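Local atomic coordinates of zinc finger (CCCH type) motif-containing protein (Toxoplasma gondii, PDB entry 7NG2), a protein that probably reads N6-methyladenosine in mRNA through its YTH domain, the part present here, coupling the mark to cleavage and polyadenylation. Residues L58-N63 / V100-Q105; Q69-M74 / T145-R150; I108-L113 / L124-S129. One frame throughout, in Å; residues are numbered along the deposited sequence.

Contact 1 (L58-N63 / V100-Q105); sequences LLFSAN and VMWLKQ
The strand carrying Leu58 and Phe60 and the strand carrying Val100 and Trp102 run obliquely to each other, their axes 9.2 Å apart at the closest and their directions 63° apart. They are not neighbours in the sheet. Strand 67-74 lies between them, and the backbone of Phe60 is hydrogen-bonded to Gln69 and Gly70 of that strand. The two segments therefore meet through side chains alone.

The main contact is an offset stack of Phe60 on the six-membered ring of Trp102. The ring centroids are 4.3 Å apart, with the planes tilted by 21°. Trp102 CZ2 sits over the centre of the Phe60 ring, 3.5 Å above its plane. Trp102 CH2 comes to 3.4 Å from Phe60 CG. On the other partner, Phe60 CE1 lies over the indole face but toward its rim. Phe60 CG is anti to its own carbonyl carbon (chi1 -74°), and this brings the ring over the indole. Trp102 NE1 is hydrogen-bonded to Ser30 OG, which ties the indole to helix 24-33. The Phe60 ring also touches Ile27 of helix 24-33, and meets Trp36 edge-to-face.

Val100 lies beside the stack. Val100 CG1 is 4.3 Å from Phe60 CZ, at the ring edge. Val100 CG2 is 4.0 Å from Leu58 CD1. Val100 was modelled in two conformers, and these two contacts belong to one of them.

No hydrogen bond crosses between the segments. The contact belongs to the buried core of the YTH domain, between the curved sheet and helix 24-33. Its chemistry is that of aromatic faces and branched aliphatic groups, so the strands are joined here by shape and apolar burial.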
loop_
_atom_site.group_PDB
_atom_site.type_symbol
_atom_site.label_atom_id
_atom_site.label_comp_id
_atom_site.label_asym_id
_atom_site.label_seq_id
_atom_site.Cartn_x
_atom_site.Cartn_y
_atom_site.Cartn_z
ATOM N N LEU A 58 2.054 -1.020 2.428
ATOM C CA LEU A 58 1.092 -0.343 1.568
ATOM C C LEU A 58 0.043 -1.364 1.162
ATOM O O LEU A 58 0.373 -2.393 0.573
ATOM C CB LEU A 58 1.800 0.217 0.338
ATOM C CG LEU A 58 3.015 1.084 0.666
ATOM C CD1 LEU A 58 3.688 1.458 -0.626
ATOM C CD2 LEU A 58 2.649 2.338 1.450
ATOM N N LEU A 59 -1.216 -1.074 1.475
ATOM C CA LEU A 59 -2.331 -1.996 1.258
ATOM C C LEU A 59 -3.138 -1.436 0.095
ATOM O O LEU A 59 -3.766 -0.379 0.227
ATOM C CB LEU A 59 -3.185 -2.089 2.524
ATOM C CG LEU A 59 -2.607 -2.918 3.691
ATOM C CD1 LEU A 59 -1.253 -2.419 4.224
ATOM C CD2 LEU A 59 -3.625 -3.017 4.829
ATOM N N PHE A 60 -3.101 -2.128 -1.041
ATOM C CA PHE A 60 -3.597 -1.565 -2.295
ATOM C C PHE A 60 -5.072 -1.874 -2.505
ATOM O O PHE A 60 -5.493 -3.030 -2.395
ATOM C CB PHE A 60 -2.794 -2.122 -3.460
ATOM C CG PHE A 60 -1.412 -1.538 -3.573
ATOM C CD1 PHE A 60 -0.345 -2.103 -2.889
ATOM C CD2 PHE A 60 -1.179 -0.417 -4.360
ATOM C CE1 PHE A 60 0.934 -1.579 -2.996
ATOM C CE2 PHE A 60 0.100 0.117 -4.463
ATOM C CZ PHE A 60 1.151 -0.464 -3.774
ATOM N N SER A 61 -5.839 -0.842 -2.846
ATOM C CA SER A 61 -7.275 -0.957 -3.092
ATOM C C SER A 61 -7.651 -0.080 -4.283
ATOM O O SER A 61 -7.702 1.148 -4.171
ATOM C CB SER A 61 -8.050 -0.539 -1.843
ATOM O OG SER A 61 -9.436 -0.484 -2.126
ATOM N N ALA A 62 -7.936 -0.706 -5.417
ATOM C CA ALA A 62 -8.371 0.059 -6.575
ATOM C C ALA A 62 -9.738 0.686 -6.316
ATOM O O ALA A 62 -10.595 0.102 -5.646
ATOM C CB ALA A 62 -8.446 -0.854 -7.798
ATOM N N ASN A 63 -9.925 1.902 -6.819
ATOM C CA ASN A 63 -11.195 2.600 -6.651
ATOM C C ASN A 63 -12.344 1.740 -7.165
ATOM O O ASN A 63 -12.312 1.248 -8.294
ATOM C CB ASN A 63 -11.161 3.915 -7.435
ATOM C CG ASN A 63 -10.264 4.972 -6.804
ATOM O OD1 ASN A 63 -9.748 4.809 -5.702
ATOM N ND2 ASN A 63 -10.086 6.082 -7.516
ATOM N N VAL A 100 8.572 -0.292 -4.596
ATOM C CA VAL A 100 7.670 -1.113 -3.798
ATOM C C VAL A 100 7.970 -2.571 -4.106
ATOM O O VAL A 100 8.220 -2.934 -5.262
ATOM C CB VAL A 100 6.193 -0.805 -4.129
ATOM C CG1 VAL A 100 5.250 -1.733 -3.359
ATOM C CG2 VAL A 100 5.878 0.639 -3.823
ATOM N N MET A 101 7.955 -3.405 -3.073
ATOM C CA MET A 101 8.063 -4.850 -3.219
ATOM C C MET A 101 6.685 -5.419 -2.908
ATOM O O MET A 101 6.237 -5.365 -1.758
ATOM C CB MET A 101 9.113 -5.393 -2.249
ATOM C CG MET A 101 9.181 -6.913 -2.151
ATOM S SD MET A 101 10.417 -7.511 -0.968
ATOM C CE MET A 101 11.942 -7.019 -1.766
ATOM N N TRP A 102 6.004 -5.942 -3.923
ATOM C CA TRP A 102 4.721 -6.577 -3.667
ATOM C C TRP A 102 4.944 -7.864 -2.883
ATOM O O TRP A 102 5.815 -8.672 -3.223
ATOM C CB TRP A 102 3.974 -6.832 -4.977
ATOM C CG TRP A 102 3.256 -5.604 -5.469
ATOM C CD1 TRP A 102 3.816 -4.500 -6.061
ATOM C CD2 TRP A 102 1.848 -5.348 -5.399
ATOM N NE1 TRP A 102 2.842 -3.580 -6.356
ATOM C CE2 TRP A 102 1.625 -4.074 -5.965
ATOM C CE3 TRP A 102 0.753 -6.069 -4.911
ATOM C CZ2 TRP A 102 0.355 -3.514 -6.067
ATOM C CZ3 TRP A 102 -0.509 -5.510 -5.017
ATOM C CH2 TRP A 102 -0.696 -4.243 -5.587
ATOM N N LEU A 103 4.188 -8.025 -1.799
ATOM C CA LEU A 103 4.335 -9.161 -0.903
ATOM C C LEU A 103 3.154 -10.112 -0.944
ATOM O O LEU A 103 3.267 -11.242 -0.454
ATOM C CB LEU A 103 4.541 -8.666 0.537
ATOM C CG LEU A 103 5.825 -7.847 0.703
ATOM C CD1 LEU A 103 5.898 -7.185 2.078
ATOM C CD2 LEU A 103 7.047 -8.732 0.462
ATOM N N LYS A 104 2.021 -9.679 -1.494
ATOM C CA LYS A 104 0.882 -10.562 -1.709
ATOM C C LYS A 104 0.013 -9.946 -2.792
ATOM O O LYS A 104 -0.175 -8.730 -2.815
ATOM C CB LYS A 104 0.040 -10.711 -0.437
ATOM C CG LYS A 104 -1.113 -11.702 -0.553
ATOM C CD LYS A 104 -0.614 -13.125 -0.751
ATOM C CE LYS A 104 -1.742 -14.142 -0.738
ATOM N NZ LYS A 104 -1.201 -15.539 -0.656
ATOM N N GLN A 105 -0.471 -10.790 -3.698
ATOM C CA GLN A 105 -1.571 -10.462 -4.596
ATOM C C GLN A 105 -2.737 -11.364 -4.220
ATOM O O GLN A 105 -2.573 -12.584 -4.125
ATOM C CB GLN A 105 -1.186 -10.732 -6.049
ATOM C CG GLN A 105 -0.056 -9.862 -6.561
ATOM C CD GLN A 105 0.382 -10.239 -7.961
ATOM O OE1 GLN A 105 -0.425 -10.284 -8.885
ATOM N NE2 GLN A 105 1.670 -10.498 -8.122
#

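Contact 2 (Q69-M74 / T145-R150); sequences QGFGRM and TWMSQR
Met147 of helix 137-149 packs against Gly70 and Phe71 of strand 67-74. The axes of 69-74 and 145-149 approach to 8.8 Å at an angle of 117°. The tight part is buried and centres on the methionine sulfur. Met147 SD lies 3.7 Å from Gly70 O and 4.0 Å from Phe71 CD1. It meets the phenylalanine at the edge, 5.3 Å from the ring centroid and close to the ring plane. This is a Met-aromatic contact of the edge type. The methionine chain bends at its last torsion (chi3 -105°), and Met147 CE comes to 4.1 Å from both Gly70 O and Phe71 CD1. Gly70 has a positive phi of 146°. At its backbone angles a CB would press on the carbonyl O of Gln69, and that alone calls for glycine.

The loose side lies at Ser148, which is exposed. Ser148 OG is in the plane of the Phe71 ring, at the edge, 3.3 Å from Phe71 CZ. This approach is less certain, because Ser148 was modelled in two conformers. No hydrogen bond links it to the strand. The hydroxyl is bonded instead to Cys144 O, within its own helix.

Strand 98-109 frames the contact. Phe71 also touches Leu103 and Lys104 there, two residues that both face it in a classic beta bulge. Lys104 NZ hydrogen-bonds to Ser148 O and Arg150 O. Met147 reaches past strand 67-74 to Leu59 and also packs on Cys106, so the C-terminal helix lies against three adjacent strands of the central sheet.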
loop_
_atom_site.group_PDB
_atom_site.type_symbol
_atom_site.label_atom_id
_atom_site.label_comp_id
_atom_site.label_asym_id
_atom_site.label_seq_id
_atom_site.Cartn_x
_atom_site.Cartn_y
_atom_site.Cartn_z
ATOM N N GLN A 69 -6.362 -5.658 -3.288
ATOM C CA GLN A 69 -5.717 -6.522 -4.264
ATOM C C GLN A 69 -4.391 -7.079 -3.765
ATOM O O GLN A 69 -3.783 -7.903 -4.457
ATOM C CB GLN A 69 -5.511 -5.785 -5.598
ATOM C CG GLN A 69 -6.797 -5.483 -6.358
ATOM C CD GLN A 69 -7.592 -4.364 -5.718
ATOM O OE1 GLN A 69 -7.082 -3.265 -5.532
ATOM N NE2 GLN A 69 -8.843 -4.645 -5.369
ATOM N N GLY A 70 -3.948 -6.670 -2.591
ATOM C CA GLY A 70 -2.714 -7.170 -2.034
ATOM C C GLY A 70 -2.021 -6.091 -1.234
ATOM O O GLY A 70 -2.591 -5.057 -0.907
ATOM N N PHE A 71 -0.757 -6.357 -0.915
ATOM C CA PHE A 71 0.014 -5.397 -0.145
ATOM C C PHE A 71 1.488 -5.524 -0.496
ATOM O O PHE A 71 1.936 -6.539 -1.036
ATOM C CB PHE A 71 -0.228 -5.498 1.375
ATOM C CG PHE A 71 0.285 -6.765 2.017
ATOM C CD1 PHE A 71 -0.519 -7.891 2.080
ATOM C CD2 PHE A 71 1.546 -6.817 2.600
ATOM C CE1 PHE A 71 -0.069 -9.057 2.694
ATOM C CE2 PHE A 71 1.993 -7.971 3.210
ATOM C CZ PHE A 71 1.185 -9.096 3.257
ATOM N N GLY A 72 2.223 -4.455 -0.205
ATOM C CA GLY A 72 3.644 -4.425 -0.482
ATOM C C GLY A 72 4.383 -3.611 0.555
ATOM O O GLY A 72 3.781 -2.970 1.418
ATOM N N ARG A 73 5.711 -3.672 0.489
ATOM C CA ARG A 73 6.581 -2.902 1.365
ATOM C C ARG A 73 7.201 -1.758 0.572
ATOM O O ARG A 73 7.678 -1.956 -0.552
ATOM C CB ARG A 73 7.690 -3.795 1.930
ATOM C CG ARG A 73 8.600 -3.090 2.925
ATOM C CD ARG A 73 9.730 -4.000 3.379
ATOM N NE ARG A 73 10.514 -3.414 4.463
ATOM C CZ ARG A 73 11.556 -2.604 4.287
ATOM N NH1 ARG A 73 11.942 -2.277 3.064
ATOM N NH2 ARG A 73 12.228 -2.138 5.343
ATOM N N MET A 74 7.167 -0.559 1.144
ATOM C CA MET A 74 7.900 0.559 0.567
ATOM C C MET A 74 9.395 0.301 0.724
ATOM O O MET A 74 9.881 0.056 1.829
ATOM C CB MET A 74 7.511 1.835 1.302
ATOM C CG MET A 74 8.133 3.102 0.766
ATOM S SD MET A 74 7.503 4.509 1.684
ATOM C CE MET A 74 8.327 5.854 0.845
ATOM N N THR A 145 -2.236 -10.257 7.531
ATOM C CA THR A 145 -2.348 -11.693 7.811
ATOM C C THR A 145 -3.487 -12.323 7.018
ATOM O O THR A 145 -3.310 -13.355 6.357
ATOM C CB THR A 145 -2.544 -11.930 9.309
ATOM O OG1 THR A 145 -1.364 -11.523 10.007
ATOM C CG2 THR A 145 -2.820 -13.420 9.585
ATOM N N TRP A 146 -4.668 -11.703 7.060
ATOM C CA TRP A 146 -5.813 -12.264 6.349
ATOM C C TRP A 146 -5.579 -12.290 4.839
ATOM O O TRP A 146 -5.942 -13.263 4.166
ATOM C CB TRP A 146 -7.090 -11.510 6.711
ATOM C CG TRP A 146 -7.492 -11.729 8.137
ATOM C CD1 TRP A 146 -7.349 -12.885 8.873
ATOM C CD2 TRP A 146 -8.106 -10.776 9.013
ATOM N NE1 TRP A 146 -7.839 -12.700 10.146
ATOM C CE2 TRP A 146 -8.307 -11.415 10.257
ATOM C CE3 TRP A 146 -8.500 -9.439 8.870
ATOM C CZ2 TRP A 146 -8.888 -10.767 11.342
ATOM C CZ3 TRP A 146 -9.079 -8.798 9.954
ATOM C CH2 TRP A 146 -9.263 -9.461 11.174
ATOM N N MET A 147 -4.953 -11.241 4.290
ATOM C CA MET A 147 -4.598 -11.262 2.870
ATOM C C MET A 147 -3.607 -12.378 2.574
ATOM O O MET A 147 -3.751 -13.106 1.581
ATOM C CB MET A 147 -4.018 -9.912 2.433
ATOM C CG MET A 147 -5.056 -8.821 2.260
ATOM S SD MET A 147 -4.426 -7.386 1.366
ATOM C CE MET A 147 -4.223 -6.202 2.672
ATOM N N SER A 148 -2.583 -12.522 3.417
ATOM C CA SER A 148 -1.563 -13.530 3.160
ATOM C C SER A 148 -2.149 -14.936 3.146
ATOM O O SER A 148 -1.670 -15.793 2.393
ATOM C CB SER A 148 -0.440 -13.419 4.186
ATOM O OG SER A 148 0.247 -12.197 4.028
ATOM N N GLN A 149 -3.205 -15.180 3.941
ATOM C CA GLN A 149 -3.823 -16.507 4.007
ATOM C C GLN A 149 -4.630 -16.846 2.761
ATOM O O GLN A 149 -4.893 -18.028 2.513
ATOM C CB GLN A 149 -4.764 -16.609 5.209
ATOM C CG GLN A 149 -4.051 -16.463 6.511
ATOM C CD GLN A 149 -4.982 -16.444 7.697
ATOM O OE1 GLN A 149 -6.206 -16.335 7.560
ATOM N NE2 GLN A 149 -4.408 -16.555 8.871
ATOM N N ARG A 150 -5.052 -15.841 1.998
ATOM C CA ARG A 150 -5.819 -16.072 0.791
ATOM C C ARG A 150 -4.922 -16.711 -0.264
ATOM O O ARG A 150 -3.694 -16.590 -0.204
ATOM C CB ARG A 150 -6.334 -14.739 0.247
ATOM C CG ARG A 150 -7.388 -14.071 1.111
ATOM C CD ARG A 150 -8.691 -14.835 1.050
ATOM N NE ARG A 150 -9.636 -14.391 2.068
ATOM C CZ ARG A 150 -10.754 -13.724 1.808
ATOM N NH1 ARG A 150 -11.075 -13.418 0.556
ATOM N NH2 ARG A 150 -11.555 -13.366 2.802
#

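Contact 3 (I108-L113 / L124-S129); sequences IEFEEL and LPLRKS
One face of the Phe110 ring is laid against the backbone of Leu126 and Arg127. Arg127 CA stands over this face, 3.8 Å from the ring centroid and 19° off the normal, a CH-pi contact. Leu126 O lies above the same face but nearer the rim. Arg127 CB touches the ring at Phe110 CD2, 3.6 Å away. Phe68 meets the Phe110 ring edge-to-face. The second flat group, the Arg127 guanidinium, has one face against Pro125 CB, in its own segment. Its plane is turned 57° from the phenylalanine ring. Arg127 CG sits between the backbone N and the carbonyl carbon (chi1 72°), and the extended chain then carries the guanidinium away from the ring while CA and CB remain at it.

Two short 3-10 turns face each other here. One, at 110-113, follows the end of strand 98-109. The other, at 126-128, follows the small hairpin formed by 117-118 and 124-125, at the periphery of the YTH domain. Each turn is held by bonds from its own segment. Glu112 reaches back to the residue before its turn, where OE2 accepts from Glu109 N on its anti side, 2.9 Å away. Outside the segment, Glu112 OE1 forms a salt bridge with Arg150. In the second turn Leu126 O accepts two bonds from Ser129, from N and from OG, the latter at 2.6 Å.

Beside the ring contact, the leucines meet. Leu113 CD1 lies 3.6 Å from Leu126 CD2. Leu126 CG also lies 4.2 Å from Phe110 CD1. Both leucines continue onto Leu143 of helix 137-149, and Leu126 also touches Ile18 of strand 14-21.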
loop_
_atom_site.group_PDB
_atom_site.type_symbol
_atom_site.label_atom_id
_atom_site.label_comp_id
_atom_site.label_asym_id
_atom_site.label_seq_id
_atom_site.Cartn_x
_atom_site.Cartn_y
_atom_site.Cartn_z
ATOM N N ILE A 108 -9.692 -9.811 -1.547
ATOM C CA ILE A 108 -10.454 -9.794 -0.301
ATOM C C ILE A 108 -11.356 -8.571 -0.326
ATOM O O ILE A 108 -10.922 -7.481 -0.702
ATOM C CB ILE A 108 -9.535 -9.820 0.940
ATOM C CG1 ILE A 108 -10.356 -9.946 2.224
ATOM C CG2 ILE A 108 -8.625 -8.592 0.981
ATOM C CD1 ILE A 108 -9.514 -10.277 3.447
ATOM N N GLU A 109 -12.619 -8.751 0.034
ATOM C CA GLU A 109 -13.600 -7.675 -0.015
ATOM C C GLU A 109 -13.734 -7.021 1.352
ATOM O O GLU A 109 -13.698 -7.702 2.380
ATOM C CB GLU A 109 -14.968 -8.214 -0.442
ATOM C CG GLU A 109 -14.986 -8.891 -1.800
ATOM C CD GLU A 109 -14.939 -7.897 -2.948
ATOM O OE1 GLU A 109 -15.444 -6.765 -2.781
ATOM O OE2 GLU A 109 -14.399 -8.249 -4.019
ATOM N N PHE A 110 -13.928 -5.696 1.354
ATOM C CA PHE A 110 -14.203 -4.997 2.606
ATOM C C PHE A 110 -15.361 -5.654 3.347
ATOM O O PHE A 110 -15.337 -5.776 4.578
ATOM C CB PHE A 110 -14.551 -3.532 2.332
ATOM C CG PHE A 110 -13.415 -2.715 1.758
ATOM C CD1 PHE A 110 -12.146 -2.740 2.317
ATOM C CD2 PHE A 110 -13.636 -1.898 0.659
ATOM C CE1 PHE A 110 -11.117 -1.968 1.778
ATOM C CE2 PHE A 110 -12.616 -1.126 0.119
ATOM C CZ PHE A 110 -11.357 -1.163 0.680
ATOM N N GLU A 111 -16.387 -6.088 2.615
ATOM C CA GLU A 111 -17.557 -6.659 3.270
ATOM C C GLU A 111 -17.269 -7.997 3.939
ATOM O O GLU A 111 -17.994 -8.370 4.867
ATOM C CB GLU A 111 -18.723 -6.764 2.293
ATOM C CG GLU A 111 -19.396 -5.425 2.045
ATOM C CD GLU A 111 -20.817 -5.564 1.550
ATOM O OE1 GLU A 111 -21.389 -4.550 1.097
ATOM O OE2 GLU A 111 -21.362 -6.684 1.624
ATOM N N GLU A 112 -16.225 -8.714 3.511
ATOM C CA GLU A 112 -15.848 -9.940 4.203
ATOM C C GLU A 112 -15.295 -9.661 5.587
ATOM O O GLU A 112 -15.272 -10.564 6.428
ATOM C CB GLU A 112 -14.786 -10.699 3.411
ATOM C CG GLU A 112 -15.263 -11.242 2.090
ATOM C CD GLU A 112 -14.189 -12.040 1.390
ATOM O OE1 GLU A 112 -14.020 -13.230 1.730
ATOM O OE2 GLU A 112 -13.504 -11.474 0.514
ATOM N N LEU A 113 -14.838 -8.443 5.838
ATOM C CA LEU A 113 -14.310 -8.081 7.142
ATOM C C LEU A 113 -15.406 -7.652 8.109
ATOM O O LEU A 113 -15.110 -7.356 9.269
ATOM C CB LEU A 113 -13.254 -6.985 6.985
ATOM C CG LEU A 113 -12.195 -7.346 5.938
ATOM C CD1 LEU A 113 -11.361 -6.137 5.549
ATOM C CD2 LEU A 113 -11.304 -8.464 6.453
ATOM N N LEU A 124 -14.420 5.552 10.807
ATOM C CA LEU A 124 -15.126 5.338 9.558
ATOM C C LEU A 124 -14.926 3.901 9.086
ATOM O O LEU A 124 -13.924 3.264 9.426
ATOM C CB LEU A 124 -14.595 6.290 8.492
ATOM C CG LEU A 124 -15.107 7.727 8.566
ATOM C CD1 LEU A 124 -14.350 8.607 7.584
ATOM C CD2 LEU A 124 -16.603 7.779 8.295
ATOM N N PRO A 125 -15.870 3.370 8.309
ATOM C CA PRO A 125 -15.690 2.027 7.754
ATOM C C PRO A 125 -14.438 1.972 6.895
ATOM O O PRO A 125 -14.051 2.954 6.261
ATOM C CB PRO A 125 -16.950 1.819 6.902
ATOM C CG PRO A 125 -17.944 2.794 7.439
ATOM C CD PRO A 125 -17.149 3.972 7.896
ATOM N N LEU A 126 -13.803 0.800 6.893
ATOM C CA LEU A 126 -12.601 0.590 6.096
ATOM C C LEU A 126 -12.829 0.955 4.636
ATOM O O LEU A 126 -11.930 1.487 3.972
ATOM C CB LEU A 126 -12.227 -0.883 6.198
ATOM C CG LEU A 126 -10.782 -1.308 6.026
ATOM C CD1 LEU A 126 -9.827 -0.425 6.824
ATOM C CD2 LEU A 126 -10.689 -2.746 6.469
ATOM N N ARG A 127 -14.034 0.705 4.123
ATOM C CA ARG A 127 -14.318 1.009 2.728
ATOM C C ARG A 127 -14.204 2.496 2.418
ATOM O O ARG A 127 -13.999 2.859 1.257
ATOM C CB ARG A 127 -15.710 0.489 2.342
ATOM C CG ARG A 127 -16.862 1.284 2.952
ATOM C CD ARG A 127 -18.229 0.893 2.375
ATOM N NE ARG A 127 -19.313 1.587 3.073
ATOM C CZ ARG A 127 -19.805 1.209 4.249
ATOM N NH1 ARG A 127 -19.325 0.132 4.857
ATOM N NH2 ARG A 127 -20.777 1.905 4.823
ATOM N N LYS A 128 -14.330 3.365 3.416
ATOM C CA LYS A 128 -14.242 4.797 3.172
ATOM C C LYS A 128 -12.815 5.323 3.263
ATOM O O LYS A 128 -12.611 6.539 3.221
ATOM C CB LYS A 128 -15.192 5.571 4.091
ATOM C CG LYS A 128 -16.650 5.138 3.960
ATOM C CD LYS A 128 -17.608 6.306 4.154
ATOM C CE LYS A 128 -17.563 7.263 2.970
ATOM N NZ LYS A 128 -18.419 6.801 1.838
ATOM N N SER A 129 -11.830 4.431 3.352
ATOM C CA SER A 129 -10.437 4.851 3.363
ATOM C C SER A 129 -10.101 5.620 2.097
ATOM O O SER A 129 -10.465 5.217 0.991
ATOM C CB SER A 129 -9.530 3.624 3.430
ATOM O OG SER A 129 -9.781 2.865 4.597
#

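Overall arrangement
From the N terminus, the chain first passes 58-63, which opens contact 1, and then 69-74, which opens contact 2. Segment 100-105 closes contact 1 while contact 2 is still open, so these two cross. Further along strand 98-109 the chain starts contact 3, which closes at 124-129, a segment that begins with the second strand of a small hairpin. Segment 145-150 closes contact 2 last, with contact 3 wholly within its span. Contact 1 spans three adjacent strands. Contact 2 adds the C-terminal helix to that sheet, and contact 3 the peripheral turns. Ala62 N, probably hydrogen-bonded to Gln69 OE1, joins contacts 1 and 2. Met147 packs on Ile108 between contacts 2 and 3, and Ser61 on the Phe110 ring between 1 and 3.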